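Local coordinates for protein methylxanthine N3-demethylase NdmB (Pseudomonas putida, PDB 6ICL) that removes the N3-methyl group of theobromine and related methylxanthines as formaldehyde, acting as a Rieske non-heme iron oxygenase in bacterial caffeine degradation, at residues L26-Y32 with H346-S350; S154-T158 with G356-R361; L33-W37 with V149-N153; Y256-L260 with V272-A277; E64-L68 with A77-R81. All coordinates share one frame; numbering follows the deposited sequence.

Interaction 1 of 5, residues L26-Y32 with H346-S350; sequences LLEDKTY and HKELS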
# COMPACT_ATOMS: atom_id res chain seq x y z
N LEU A 26 36.89 -1.91 -14.79
CA LEU A 26 38.17 -2.59 -14.57
C LEU A 26 38.06 -4.09 -14.84
O LEU A 26 38.92 -4.67 -15.51
CB LEU A 26 38.65 -2.35 -13.14
CG LEU A 26 39.89 -3.16 -12.76
CD1 LEU A 26 41.10 -2.61 -13.46
CD2 LEU A 26 40.13 -3.18 -11.26
N LEU A 27 37.02 -4.73 -14.33
CA LEU A 27 36.94 -6.19 -14.30
C LEU A 27 35.90 -6.64 -15.32
O LEU A 27 34.76 -6.96 -14.97
CB LEU A 27 36.62 -6.69 -12.89
CG LEU A 27 37.61 -6.18 -11.84
CD1 LEU A 27 37.05 -6.36 -10.43
CD2 LEU A 27 38.96 -6.88 -12.00
N GLU A 28 36.32 -6.70 -16.59
CA GLU A 28 35.41 -6.95 -17.70
C GLU A 28 34.92 -8.39 -17.70
O GLU A 28 33.75 -8.65 -17.99
CB GLU A 28 36.13 -6.65 -19.01
CG GLU A 28 35.28 -6.11 -20.12
CD GLU A 28 36.12 -5.32 -21.11
OE1 GLU A 28 37.35 -5.18 -20.87
OE2 GLU A 28 35.56 -4.84 -22.12
N ASP A 29 35.80 -9.34 -17.41
CA ASP A 29 35.51 -10.77 -17.51
C ASP A 29 35.28 -11.34 -16.12
O ASP A 29 36.10 -11.12 -15.23
CB ASP A 29 36.66 -11.51 -18.19
CG ASP A 29 36.26 -12.90 -18.64
OD1 ASP A 29 36.20 -13.83 -17.81
OD2 ASP A 29 36.00 -13.07 -19.85
N LYS A 30 34.18 -12.06 -15.93
CA LYS A 30 33.81 -12.57 -14.62
C LYS A 30 34.03 -14.07 -14.47
O LYS A 30 33.66 -14.63 -13.43
CB LYS A 30 32.35 -12.22 -14.30
CG LYS A 30 32.03 -10.74 -14.39
CD LYS A 30 32.81 -9.94 -13.36
CE LYS A 30 32.31 -8.50 -13.34
NZ LYS A 30 33.20 -7.59 -12.55
N THR A 31 34.64 -14.72 -15.46
CA THR A 31 34.77 -16.17 -15.41
C THR A 31 35.49 -16.62 -14.15
O THR A 31 35.15 -17.66 -13.58
CB THR A 31 35.51 -16.68 -16.65
OG1 THR A 31 34.77 -16.34 -17.82
CG2 THR A 31 35.70 -18.20 -16.61
N TYR A 32 36.48 -15.84 -13.70
CA TYR A 32 37.27 -16.22 -12.53
C TYR A 32 36.40 -16.47 -11.31
O TYR A 32 36.72 -17.35 -10.49
CB TYR A 32 38.32 -15.15 -12.22
CG TYR A 32 37.87 -13.77 -11.72
CD1 TYR A 32 37.17 -12.88 -12.53
CD2 TYR A 32 38.23 -13.33 -10.44
CE1 TYR A 32 36.82 -11.59 -12.07
CE2 TYR A 32 37.88 -12.05 -9.97
CZ TYR A 32 37.19 -11.20 -10.78
OH TYR A 32 36.86 -9.94 -10.30
N HIS A 346 42.33 -8.80 -8.22
CA HIS A 346 41.11 -9.15 -8.94
C HIS A 346 41.36 -9.12 -10.45
O HIS A 346 40.97 -10.04 -11.17
CB HIS A 346 39.97 -8.20 -8.56
CG HIS A 346 39.02 -8.78 -7.55
ND1 HIS A 346 37.86 -9.42 -7.92
CD2 HIS A 346 39.08 -8.83 -6.20
CE1 HIS A 346 37.23 -9.83 -6.83
NE2 HIS A 346 37.95 -9.49 -5.77
N LYS A 347 42.04 -8.07 -10.94
CA LYS A 347 42.30 -7.96 -12.38
C LYS A 347 43.17 -9.11 -12.87
O LYS A 347 42.92 -9.67 -13.94
CB LYS A 347 42.97 -6.63 -12.71
CG LYS A 347 43.15 -6.38 -14.21
CD LYS A 347 41.78 -6.35 -14.89
CE LYS A 347 41.86 -6.02 -16.37
NZ LYS A 347 40.55 -6.28 -17.05
N GLU A 348 44.20 -9.45 -12.10
CA GLU A 348 45.09 -10.53 -12.48
C GLU A 348 44.37 -11.87 -12.49
O GLU A 348 44.54 -12.68 -13.41
CB GLU A 348 46.28 -10.54 -11.52
CG GLU A 348 47.22 -11.73 -11.65
CD GLU A 348 48.29 -11.71 -10.58
OE1 GLU A 348 48.72 -10.59 -10.17
OE2 GLU A 348 48.69 -12.81 -10.13
N LEU A 349 43.53 -12.11 -11.46
CA LEU A 349 42.72 -13.32 -11.41
C LEU A 349 41.76 -13.39 -12.58
O LEU A 349 41.58 -14.45 -13.19
CB LEU A 349 41.95 -13.37 -10.10
CG LEU A 349 42.82 -13.59 -8.87
CD1 LEU A 349 42.07 -13.14 -7.62
CD2 LEU A 349 43.23 -15.05 -8.77
N SER A 350 41.12 -12.27 -12.91
CA SER A 350 40.21 -12.24 -14.05
C SER A 350 40.91 -12.63 -15.34
O SER A 350 40.36 -13.36 -16.18
CB SER A 350 39.60 -10.84 -14.17
OG SER A 350 38.87 -10.70 -15.37
O HOH W 1 37.95 -14.32 -15.93
O HOH W 2 39.01 -8.57 -16.94

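Interaction 2 of 5, residues S154-T158 with G356-R361; sequences SFDCT and GREAFR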
# COMPACT_ATOMS: atom_id res chain seq x y z
N SER A 154 37.21 -27.07 -11.96
CA SER A 154 38.27 -27.47 -12.89
C SER A 154 39.66 -27.16 -12.37
O SER A 154 40.58 -27.96 -12.54
CB SER A 154 38.06 -26.77 -14.24
OG SER A 154 36.85 -27.15 -14.83
N PHE A 155 39.85 -26.00 -11.74
CA PHE A 155 41.20 -25.54 -11.46
C PHE A 155 41.69 -25.94 -10.07
O PHE A 155 42.87 -25.75 -9.77
CB PHE A 155 41.29 -24.02 -11.63
CG PHE A 155 40.98 -23.56 -13.04
CD1 PHE A 155 40.88 -24.46 -14.08
CD2 PHE A 155 40.81 -22.20 -13.31
CE1 PHE A 155 40.61 -24.02 -15.38
CE2 PHE A 155 40.53 -21.75 -14.60
CZ PHE A 155 40.44 -22.66 -15.64
N ASP A 156 40.80 -26.48 -9.23
CA ASP A 156 41.13 -27.17 -7.97
C ASP A 156 42.20 -26.44 -7.15
O ASP A 156 43.20 -27.03 -6.73
CB ASP A 156 41.56 -28.61 -8.24
CG ASP A 156 41.81 -29.41 -6.96
OD1 ASP A 156 41.12 -29.17 -5.94
OD2 ASP A 156 42.71 -30.28 -6.96
N CYS A 157 42.00 -25.13 -6.91
CA CYS A 157 42.97 -24.42 -6.08
C CYS A 157 42.36 -23.41 -5.12
O CYS A 157 43.09 -22.57 -4.58
CB CYS A 157 44.00 -23.70 -6.94
SG CYS A 157 43.28 -22.53 -8.08
N THR A 158 41.05 -23.46 -4.87
CA THR A 158 40.40 -22.51 -3.97
C THR A 158 39.76 -23.26 -2.82
O THR A 158 39.40 -24.44 -2.93
CB THR A 158 39.35 -21.67 -4.72
OG1 THR A 158 38.43 -22.54 -5.39
CG2 THR A 158 40.02 -20.74 -5.76
N GLY A 356 43.90 -19.92 -18.52
CA GLY A 356 43.75 -21.34 -18.35
C GLY A 356 44.12 -21.77 -16.96
O GLY A 356 44.43 -20.94 -16.09
N ARG A 357 44.09 -23.08 -16.76
CA ARG A 357 44.22 -23.65 -15.43
C ARG A 357 45.51 -23.21 -14.75
O ARG A 357 45.50 -22.75 -13.60
CB ARG A 357 44.13 -25.18 -15.51
CG ARG A 357 44.21 -25.84 -14.14
CD ARG A 357 44.16 -27.36 -14.18
NE ARG A 357 44.67 -27.86 -12.90
CZ ARG A 357 44.18 -28.91 -12.26
NH1 ARG A 357 43.16 -29.59 -12.77
NH2 ARG A 357 44.70 -29.29 -11.09
N GLU A 358 46.64 -23.33 -15.45
CA GLU A 358 47.91 -23.08 -14.79
C GLU A 358 48.09 -21.60 -14.48
O GLU A 358 48.61 -21.25 -13.42
CB GLU A 358 49.06 -23.63 -15.65
CG GLU A 358 49.85 -24.75 -14.96
CD GLU A 358 48.95 -25.73 -14.19
OE1 GLU A 358 49.08 -25.81 -12.94
OE2 GLU A 358 48.10 -26.41 -14.82
N ALA A 359 47.66 -20.72 -15.38
CA ALA A 359 47.74 -19.29 -15.10
C ALA A 359 46.95 -18.93 -13.85
O ALA A 359 47.44 -18.24 -12.94
CB ALA A 359 47.24 -18.50 -16.30
N PHE A 360 45.71 -19.43 -13.76
CA PHE A 360 44.87 -19.15 -12.60
C PHE A 360 45.49 -19.68 -11.32
O PHE A 360 45.60 -18.96 -10.32
CB PHE A 360 43.48 -19.77 -12.81
CG PHE A 360 42.49 -19.43 -11.73
CD1 PHE A 360 41.91 -18.18 -11.70
CD2 PHE A 360 42.16 -20.35 -10.76
CE1 PHE A 360 40.99 -17.85 -10.71
CE2 PHE A 360 41.24 -20.04 -9.77
CZ PHE A 360 40.66 -18.78 -9.74
N ARG A 361 45.91 -20.95 -11.33
CA ARG A 361 46.46 -21.55 -10.11
C ARG A 361 47.68 -20.77 -9.62
O ARG A 361 47.89 -20.62 -8.41
CB ARG A 361 46.83 -23.01 -10.34
CG ARG A 361 45.64 -23.93 -10.64
CD ARG A 361 46.09 -25.36 -10.96
NE ARG A 361 46.99 -25.90 -9.95
CZ ARG A 361 46.61 -26.60 -8.89
NH1 ARG A 361 45.32 -26.85 -8.69
NH2 ARG A 361 47.51 -27.03 -8.03

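Interaction 3 of 5, residues L33-W37 with V149-N153; sequences LRHFW and VRLDN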
# COMPACT_ATOMS: atom_id res chain seq x y z
N LEU A 33 35.33 -15.69 -11.15
CA LEU A 33 34.52 -15.79 -9.94
C LEU A 33 33.88 -17.16 -9.81
O LEU A 33 33.61 -17.60 -8.69
CB LEU A 33 33.46 -14.68 -9.93
CG LEU A 33 33.97 -13.24 -9.91
CD1 LEU A 33 32.82 -12.21 -10.02
CD2 LEU A 33 34.76 -12.99 -8.66
N ARG A 34 33.66 -17.86 -10.92
CA ARG A 34 33.07 -19.19 -10.86
C ARG A 34 33.92 -20.20 -10.10
O ARG A 34 33.38 -21.20 -9.62
CB ARG A 34 32.79 -19.69 -12.26
CG ARG A 34 31.86 -18.77 -13.02
CD ARG A 34 31.58 -19.32 -14.39
NE ARG A 34 30.93 -20.62 -14.33
CZ ARG A 34 29.61 -20.78 -14.33
NH1 ARG A 34 28.83 -19.72 -14.40
NH2 ARG A 34 29.08 -22.00 -14.27
N HIS A 35 35.23 -19.97 -9.96
CA HIS A 35 36.15 -20.95 -9.38
C HIS A 35 36.32 -20.81 -7.87
O HIS A 35 37.03 -21.62 -7.26
CB HIS A 35 37.53 -20.85 -10.05
CG HIS A 35 37.51 -21.24 -11.50
ND1 HIS A 35 37.33 -20.33 -12.52
CD2 HIS A 35 37.62 -22.45 -12.09
CE1 HIS A 35 37.33 -20.96 -13.67
NE2 HIS A 35 37.51 -22.25 -13.44
N PHE A 36 35.70 -19.80 -7.27
CA PHE A 36 35.78 -19.60 -5.83
C PHE A 36 34.51 -20.09 -5.14
O PHE A 36 33.44 -20.21 -5.74
CB PHE A 36 36.01 -18.12 -5.52
CG PHE A 36 37.33 -17.61 -6.01
CD1 PHE A 36 37.47 -17.15 -7.32
CD2 PHE A 36 38.43 -17.57 -5.16
CE1 PHE A 36 38.72 -16.65 -7.78
CE2 PHE A 36 39.67 -17.08 -5.60
CZ PHE A 36 39.81 -16.62 -6.92
N TRP A 37 34.66 -20.41 -3.85
CA TRP A 37 33.53 -20.71 -3.00
C TRP A 37 32.82 -19.41 -2.61
O TRP A 37 33.47 -18.47 -2.13
CB TRP A 37 33.98 -21.43 -1.73
CG TRP A 37 34.54 -22.79 -1.97
CD1 TRP A 37 35.83 -23.10 -2.29
CD2 TRP A 37 33.84 -24.04 -1.85
NE1 TRP A 37 35.98 -24.45 -2.39
CE2 TRP A 37 34.78 -25.06 -2.12
CE3 TRP A 37 32.52 -24.40 -1.55
CZ2 TRP A 37 34.44 -26.43 -2.10
CZ3 TRP A 37 32.18 -25.75 -1.53
CH2 TRP A 37 33.14 -26.75 -1.81
N VAL A 149 28.90 -22.54 -2.03
CA VAL A 149 28.82 -23.19 -3.33
C VAL A 149 30.01 -22.73 -4.16
O VAL A 149 30.37 -21.56 -4.16
CB VAL A 149 27.50 -22.87 -4.06
CG1 VAL A 149 27.47 -23.52 -5.45
CG2 VAL A 149 26.27 -23.29 -3.23
N ARG A 150 30.59 -23.67 -4.91
CA ARG A 150 31.61 -23.38 -5.91
C ARG A 150 31.13 -23.94 -7.23
O ARG A 150 30.87 -25.14 -7.35
CB ARG A 150 32.97 -23.98 -5.52
CG ARG A 150 34.04 -23.77 -6.61
CD ARG A 150 35.41 -24.23 -6.14
NE ARG A 150 35.46 -25.67 -5.89
CZ ARG A 150 36.52 -26.32 -5.41
NH1 ARG A 150 37.64 -25.65 -5.11
NH2 ARG A 150 36.47 -27.63 -5.22
N LEU A 151 30.97 -23.05 -8.22
CA LEU A 151 30.37 -23.46 -9.47
C LEU A 151 31.31 -24.25 -10.35
O LEU A 151 30.85 -25.07 -11.16
CB LEU A 151 29.87 -22.24 -10.24
CG LEU A 151 28.70 -21.52 -9.59
CD1 LEU A 151 28.29 -20.34 -10.47
CD2 LEU A 151 27.53 -22.49 -9.35
N ASP A 152 32.62 -24.01 -10.25
CA ASP A 152 33.56 -24.65 -11.15
C ASP A 152 34.73 -25.22 -10.36
O ASP A 152 35.45 -24.47 -9.68
CB ASP A 152 34.07 -23.70 -12.24
CG ASP A 152 34.78 -24.46 -13.36
OD1 ASP A 152 35.44 -25.45 -13.06
OD2 ASP A 152 34.64 -24.10 -14.54
N ASN A 153 34.89 -26.54 -10.49
CA ASN A 153 35.90 -27.43 -9.93
C ASN A 153 37.22 -27.46 -10.68
O ASN A 153 38.22 -27.90 -10.11
CB ASN A 153 35.39 -28.88 -9.98
CG ASN A 153 35.09 -29.39 -8.67
OD1 ASN A 153 35.43 -28.74 -7.69
ND2 ASN A 153 34.44 -30.54 -8.59
O HOH W 3 31.44 -20.24 -7.56

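Interaction 4 of 5, residues Y256-L260 with V272-A277; sequences YSVNL and VLWTTA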
# COMPACT_ATOMS: atom_id res chain seq x y z
N TYR A 256 36.23 -12.18 -1.84
CA TYR A 256 35.29 -11.26 -1.19
C TYR A 256 35.16 -11.43 0.32
O TYR A 256 34.15 -10.98 0.88
CB TYR A 256 33.87 -11.44 -1.78
CG TYR A 256 33.73 -11.16 -3.26
CD1 TYR A 256 34.08 -9.92 -3.80
CD2 TYR A 256 33.21 -12.13 -4.12
CE1 TYR A 256 33.94 -9.66 -5.15
CE2 TYR A 256 33.06 -11.86 -5.47
CZ TYR A 256 33.42 -10.62 -5.98
OH TYR A 256 33.28 -10.34 -7.32
N SER A 257 36.12 -12.04 1.01
CA SER A 257 35.98 -12.24 2.43
C SER A 257 36.93 -11.35 3.22
O SER A 257 37.99 -10.95 2.73
CB SER A 257 36.22 -13.71 2.81
OG SER A 257 35.38 -14.53 2.02
N VAL A 258 36.53 -11.06 4.45
CA VAL A 258 37.35 -10.30 5.40
C VAL A 258 37.20 -10.94 6.77
O VAL A 258 36.09 -11.03 7.30
CB VAL A 258 36.96 -8.81 5.51
CG1 VAL A 258 37.87 -8.10 6.55
CG2 VAL A 258 37.05 -8.12 4.17
N ASN A 259 38.32 -11.36 7.35
CA ASN A 259 38.37 -11.74 8.76
C ASN A 259 39.18 -10.68 9.48
O ASN A 259 40.39 -10.56 9.26
CB ASN A 259 38.98 -13.14 8.93
CG ASN A 259 38.95 -13.61 10.37
OD1 ASN A 259 37.99 -14.28 10.80
ND2 ASN A 259 39.98 -13.26 11.13
N LEU A 260 38.51 -9.88 10.33
CA LEU A 260 39.16 -8.80 11.06
C LEU A 260 39.31 -9.21 12.51
O LEU A 260 38.32 -9.31 13.25
CB LEU A 260 38.38 -7.48 10.96
CG LEU A 260 38.91 -6.46 11.98
CD1 LEU A 260 40.44 -6.18 11.82
CD2 LEU A 260 38.10 -5.15 11.95
N VAL A 272 36.48 -10.70 16.89
CA VAL A 272 36.54 -11.00 15.46
C VAL A 272 35.26 -10.50 14.78
O VAL A 272 34.14 -10.85 15.18
CB VAL A 272 36.72 -12.50 15.20
CG1 VAL A 272 36.69 -12.76 13.69
CG2 VAL A 272 38.03 -12.99 15.80
N LEU A 273 35.43 -9.68 13.75
CA LEU A 273 34.36 -9.27 12.85
C LEU A 273 34.69 -9.82 11.48
O LEU A 273 35.79 -9.59 10.95
CB LEU A 273 34.17 -7.75 12.82
CG LEU A 273 32.93 -7.23 12.06
CD1 LEU A 273 31.61 -7.79 12.63
CD2 LEU A 273 32.87 -5.70 12.00
N TRP A 274 33.77 -10.59 10.93
CA TRP A 274 33.95 -11.28 9.67
C TRP A 274 32.78 -10.98 8.74
O TRP A 274 31.63 -10.88 9.18
CB TRP A 274 34.08 -12.78 9.92
CG TRP A 274 34.25 -13.72 8.74
CD1 TRP A 274 35.43 -14.28 8.29
CD2 TRP A 274 33.21 -14.28 7.92
NE1 TRP A 274 35.18 -15.13 7.24
CE2 TRP A 274 33.83 -15.15 6.99
CE3 TRP A 274 31.81 -14.13 7.90
CZ2 TRP A 274 33.09 -15.88 6.04
CZ3 TRP A 274 31.08 -14.86 6.96
CH2 TRP A 274 31.72 -15.72 6.03
N THR A 275 33.09 -10.85 7.46
CA THR A 275 32.06 -10.67 6.46
C THR A 275 32.55 -11.29 5.17
O THR A 275 33.76 -11.33 4.91
CB THR A 275 31.71 -9.19 6.25
OG1 THR A 275 31.11 -8.68 7.45
CG2 THR A 275 30.71 -9.00 5.10
N THR A 276 31.61 -11.80 4.38
CA THR A 276 31.85 -12.20 3.01
C THR A 276 30.70 -11.69 2.16
O THR A 276 29.53 -11.80 2.55
CB THR A 276 31.99 -13.72 2.89
OG1 THR A 276 33.16 -14.14 3.62
CG2 THR A 276 32.16 -14.14 1.45
N ALA A 277 31.03 -11.10 1.02
CA ALA A 277 30.03 -10.63 0.07
C ALA A 277 29.84 -11.68 -1.01
O ALA A 277 30.82 -12.16 -1.58
CB ALA A 277 30.45 -9.29 -0.53

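Interaction 5 of 5, residues E64-L68 with A77-R81; sequences EKLVL and AAADR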
# COMPACT_ATOMS: atom_id res chain seq x y z
N GLU A 64 23.32 -17.18 -11.85
CA GLU A 64 22.76 -18.51 -12.03
C GLU A 64 21.70 -18.79 -10.98
O GLU A 64 21.90 -18.50 -9.79
CB GLU A 64 23.83 -19.61 -11.92
CG GLU A 64 25.11 -19.32 -12.65
CD GLU A 64 25.07 -19.75 -14.09
OE1 GLU A 64 26.15 -19.75 -14.72
OE2 GLU A 64 23.98 -20.09 -14.60
N LYS A 65 20.60 -19.40 -11.41
CA LYS A 65 19.56 -19.85 -10.51
C LYS A 65 19.87 -21.28 -10.07
O LYS A 65 19.96 -22.18 -10.91
CB LYS A 65 18.20 -19.75 -11.20
CG LYS A 65 18.00 -18.39 -11.90
CD LYS A 65 16.54 -17.93 -11.98
CE LYS A 65 15.60 -18.96 -12.57
NZ LYS A 65 14.32 -18.31 -13.03
N LEU A 66 20.04 -21.47 -8.77
CA LEU A 66 20.42 -22.73 -8.17
C LEU A 66 19.31 -23.19 -7.24
O LEU A 66 18.59 -22.36 -6.67
CB LEU A 66 21.72 -22.61 -7.31
CG LEU A 66 22.97 -21.96 -7.95
CD1 LEU A 66 24.13 -21.97 -6.95
CD2 LEU A 66 23.36 -22.65 -9.22
N VAL A 67 19.20 -24.50 -7.06
CA VAL A 67 18.33 -25.07 -6.03
C VAL A 67 19.21 -25.74 -4.98
O VAL A 67 20.18 -26.42 -5.32
CB VAL A 67 17.30 -26.06 -6.63
CG1 VAL A 67 18.00 -27.13 -7.48
CG2 VAL A 67 16.46 -26.69 -5.52
N LEU A 68 18.90 -25.49 -3.71
CA LEU A 68 19.51 -26.17 -2.58
C LEU A 68 18.49 -27.15 -2.01
O LEU A 68 17.31 -26.81 -1.85
CB LEU A 68 19.93 -25.17 -1.49
CG LEU A 68 20.87 -24.03 -1.93
CD1 LEU A 68 21.20 -23.12 -0.77
CD2 LEU A 68 22.16 -24.58 -2.57
N ALA A 77 23.60 -28.54 -4.18
CA ALA A 77 23.30 -27.36 -4.98
C ALA A 77 23.25 -27.83 -6.42
O ALA A 77 24.16 -28.53 -6.88
CB ALA A 77 24.36 -26.25 -4.78
N ALA A 78 22.18 -27.49 -7.13
CA ALA A 78 22.05 -27.89 -8.51
C ALA A 78 21.41 -26.75 -9.29
O ALA A 78 20.92 -25.78 -8.71
CB ALA A 78 21.21 -29.17 -8.65
N ALA A 79 21.39 -26.90 -10.62
CA ALA A 79 20.73 -25.93 -11.47
C ALA A 79 19.22 -25.98 -11.22
O ALA A 79 18.62 -27.06 -11.21
CB ALA A 79 21.03 -26.21 -12.94
N ASP A 80 18.62 -24.81 -11.02
CA ASP A 80 17.20 -24.72 -10.66
C ASP A 80 16.32 -24.81 -11.91
O ASP A 80 15.54 -23.90 -12.25
CB ASP A 80 16.92 -23.43 -9.90
CG ASP A 80 15.56 -23.45 -9.20
OD1 ASP A 80 14.94 -24.55 -9.11
OD2 ASP A 80 15.13 -22.36 -8.75
N ARG A 81 16.45 -25.93 -12.60
CA ARG A 81 15.83 -26.04 -13.91
C ARG A 81 15.72 -27.51 -14.27
O ARG A 81 16.74 -28.16 -14.55
CB ARG A 81 16.63 -25.27 -14.95
CG ARG A 81 15.98 -25.28 -16.33
CD ARG A 81 16.73 -24.37 -17.30
NE ARG A 81 16.12 -24.40 -18.63
CZ ARG A 81 16.56 -25.15 -19.63
NH1 ARG A 81 17.63 -25.91 -19.45
NH2 ARG A 81 15.94 -25.13 -20.80
O HOH W 4 16.87 -20.42 -8.04

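Interaction 1 of 5, residues L26-Y32 with H346-S350
The ring of Tyr32 lies with one face over the backbone of helix residues His346 to Ser350: His346 O and Ser350 N sit above the plane toward its rim, and Ser350 CB makes a CH-pi contact 3.9 Å from the Tyr32 ring centroid. Asp29 O and His346 ND1 lie at the edge of the tyrosine ring. Tyr32 OH in turn meets the imidazole of His346 at its edge, in plane, and Tyr32 OH and His346 ND1 share a 2.6 Å hydrogen bond, with the two ring planes 83° apart. The ring reaches this place because CG of Tyr32 stands between its own backbone N and carbonyl carbon (chi1 68°). His346 NE2 is bonded to Pro255 O; a phenylalanine in place of Tyr32 would probably leave ND1 without its hydroxyl partner and the imidazole held, among these bonds, through NE2 alone. Two side chains of the helix grip loop carbonyls: Lys347 NZ bonds Leu26 O at 2.8 Å, nearly in line with the C=O bond, and Ser350 OG donates to Asp29 O, also at 2.8 Å. One water accepts from Lys347 NZ and donates to Ser350 OG; another joins Asp29 OD1 and Tyr32 N to Ser350 O. Asp29 OD1 also accepts from Thr31 N, an Asx turn, and from Thr31 OG1. Leu27 CD2 packs 3.5 Å from Lys347 N. The contact thus lays the N-terminal loop along helix 337-355, with Glu186 of helix 185-192 touching Leu27, Tyr32 and His346, and Phe360 of helix 357-365 against Tyr32 and Leu349.

Interaction 2 of 5, residues S154-T158 with G356-R361
Arg357 lies across one face of the Phe155 ring, the two side chains running opposite ways; Arg357 CA is 3.7 Å from the Phe155 centroid, a CH-pi contact. The extended aliphatic part of Arg357 continues along the ring's rim, with CG 3.6 Å from Phe155 CD1. The Phe360 side chain runs roughly perpendicular to that of Phe155, with ring planes 49° apart, an oblique pair; the closest carbons are Phe155 CD2 and Phe360 CD2, at 3.4 Å. On Phe360, Cys157 SG approaches obliquely, 3.6 Å from CD2, a sulfur-aromatic contact, while Thr158 CG2 comes to the ring edge. Arg361 bends at chi3 (51°), which turns its guanidinium back onto the loop. There NH1 of Arg361 donates to Phe155 O at 2.9 Å, close to the guanidinium plane. Beyond these segments, His35 stacks on Phe155 and also meets Phe360, linking the loop after strand 146-150 to helix 357-365. The chemistry is therefore mixed: the apolar part is two phenyl rings and a thiol, with only Phe360 buried, whereas Arg361 NH1 serves two successive loop carbonyls, that of Asp156 only weakly, and Arg361 NE has a long salt bridge to Glu358 OE1.

Interaction 3 of 5, residues L33-W37 with V149-N153
Backbone polar contacts join the two segments first: Asp152 N donates to Arg34 O at 3.0 Å, approaching from above the carbonyl plane. Water 3 adds a bridge, donating to Arg34 O and Phe36 O and accepting from Leu151 N at 2.9 Å. Trp37 CA also points its hydrogen at Val149 O, a CA-H...O contact. Contacts over flat groups come next. Arg150 runs across the indole of Trp37: its CB sits over the ring centre, 4.0 Å from the centroid of the Trp37 five-membered ring, and a bend at chi3 (65°) brings the guanidinium beside the indole nitrogen, with Trp37 NE1 over one guanidinium face and the planes 35° apart. Trp37 NE1 and Arg150 NH1, both donors, are not bonded to each other; both turn to Thr158, NE1 weakly to its O and NH1 to its OG1, while Arg150 NH2 forms a salt bridge with Asp139. Asp152 lies alongside His35, its CB over the imidazole face. Leu151 CD1 lies over one face of the Arg34 guanidinium, toward its rim and 4.0 Å from Arg34 NH1, and that guanidinium is salt-bridged to Glu64. Both arginines thus lend a flat or aliphatic surface to this contact and place their charge on carboxylates of the adjoining Rieske-domain strands, which probably offsets the cost of burying Arg150.

Interaction 4 of 5, residues Y256-L260 with V272-A277
Strands 257-264 and 270-281 form a beta hairpin within the antiparallel sheet of the C-terminal, catalytic domain, and residues Tyr256 to Leu260 pair with Val272 to Ala277 in that hairpin. The axes of segments 257-260 and 272-277 lie 4.7 Å apart and 178° from parallel. Val258 with Thr275 and Leu260 with Leu273 are hydrogen-bonded pairs, each tied by two N-H...O=C bonds; Val258 N to Thr275 O measures 2.8 Å. The non-hydrogen-bonded pair Asn259 with Trp274 lies between them, and another, Ser257 with Thr276, follows beyond Val258-Thr275. Ala277 N to Tyr256 O extends the pattern at 3.1 Å. On the face carrying Ser257, Asn259, Trp274 and Thr276, Ser257 OG and Thr276 OG1 share a 2.8 Å hydrogen bond. Asn259, with CG anti to its N (chi1 -176°), brings OD1 to the edge of the Trp274 indole, 3.6 Å from CD1; OD1 itself accepts from Ser164 N, and Trp274 NE1 donates to Tyr162 O. The other face, with Val258, Leu260, Leu273 and Thr275, packs partly on helix 185-192, and the side chain of Leu273 lies about 9 Å from the bound iron. In this buried setting, the backbone bonds satisfy N-H and C=O groups of the strands, the two hydroxyls pair on the face, and Trp274 NE1 and Asn259 OD1 reach loop backbone.

Interaction 5 of 5, residues E64-L68 with A77-R81
Val67 and Ala78 pair at the heart of a beta hairpin of the Rieske domain, formed by strands 64-71 and 74-79. Val67 N donates to Ala78 O at 2.7 Å and Ala78 N returns a bond to Val67 O, making this the hydrogen-bonded pair; Leu66 with Ala79 and Leu68 with Ala77 are the non-hydrogen-bonded pairs on its two sides. Segments 64-68 and 77-79 run 134° apart in direction, antiparallel but strongly twisted. Val67 CG1 touches Ala78 CB at 4.0 Å, and Leu68 CD2 rests 3.5 Å from Ala77 CB, whereas the side chains of Leu66 and Ala79 diverge. Past the strand end, Asp80 N donates to Lys65 O at 3.0 Å, from above the carbonyl plane, and Asp80 is the centre of an inverse gamma turn. With CG anti to its backbone N (chi1 -165°), Asp80 has its CB packed near Lys65 O and Leu66 C, and its carboxylate beside Val67 CB. Its second shell is polar: Asp80 OD2 accepts from Ser90 OG and Gln88 NE2, residues of the loop near the cluster. An alanine in its place would probably leave Ser90 and Gln88 without their shared acceptor and so loosen their position. The turn also reaches the second subunit, where Trp322 of that subunit donates to Asp80 O and makes a cation-pi contact with Lys65, while Arg81 NE donates to its backbone O. The side chain of Asp80 lies about 10 Å from the [2Fe-2S] cluster. The same Asp80 OD2 also has water 4 at 2.7 Å, which lies 2.9 Å from Leu66 O.

Interactions 1, 2 and 3 touch one another: between centres, interaction 1 lies about 14 Å from both others, which are about 11 Å apart. Successive helices 337-355 and 357-365 carry one side of interactions 1 and 2. Interactions 3 and 5 reach the same six-stranded Rieske sheet and touch, partly through the Arg34-Glu64 salt bridge. Interaction 4, in the seven-stranded sheet of the catalytic domain, touches 1 and 3 through Tyr256 and lies about 26 Å between centres from interaction 5, whose turn faces a neighbouring subunit. Along the chain, interactions 3, 4 and 5 fall within the span of interaction 1, 5 lies within 3, and the segments of 1 and 2 alternate. Residues 26-37 thus link the Rieske sheet to the C-terminal helices.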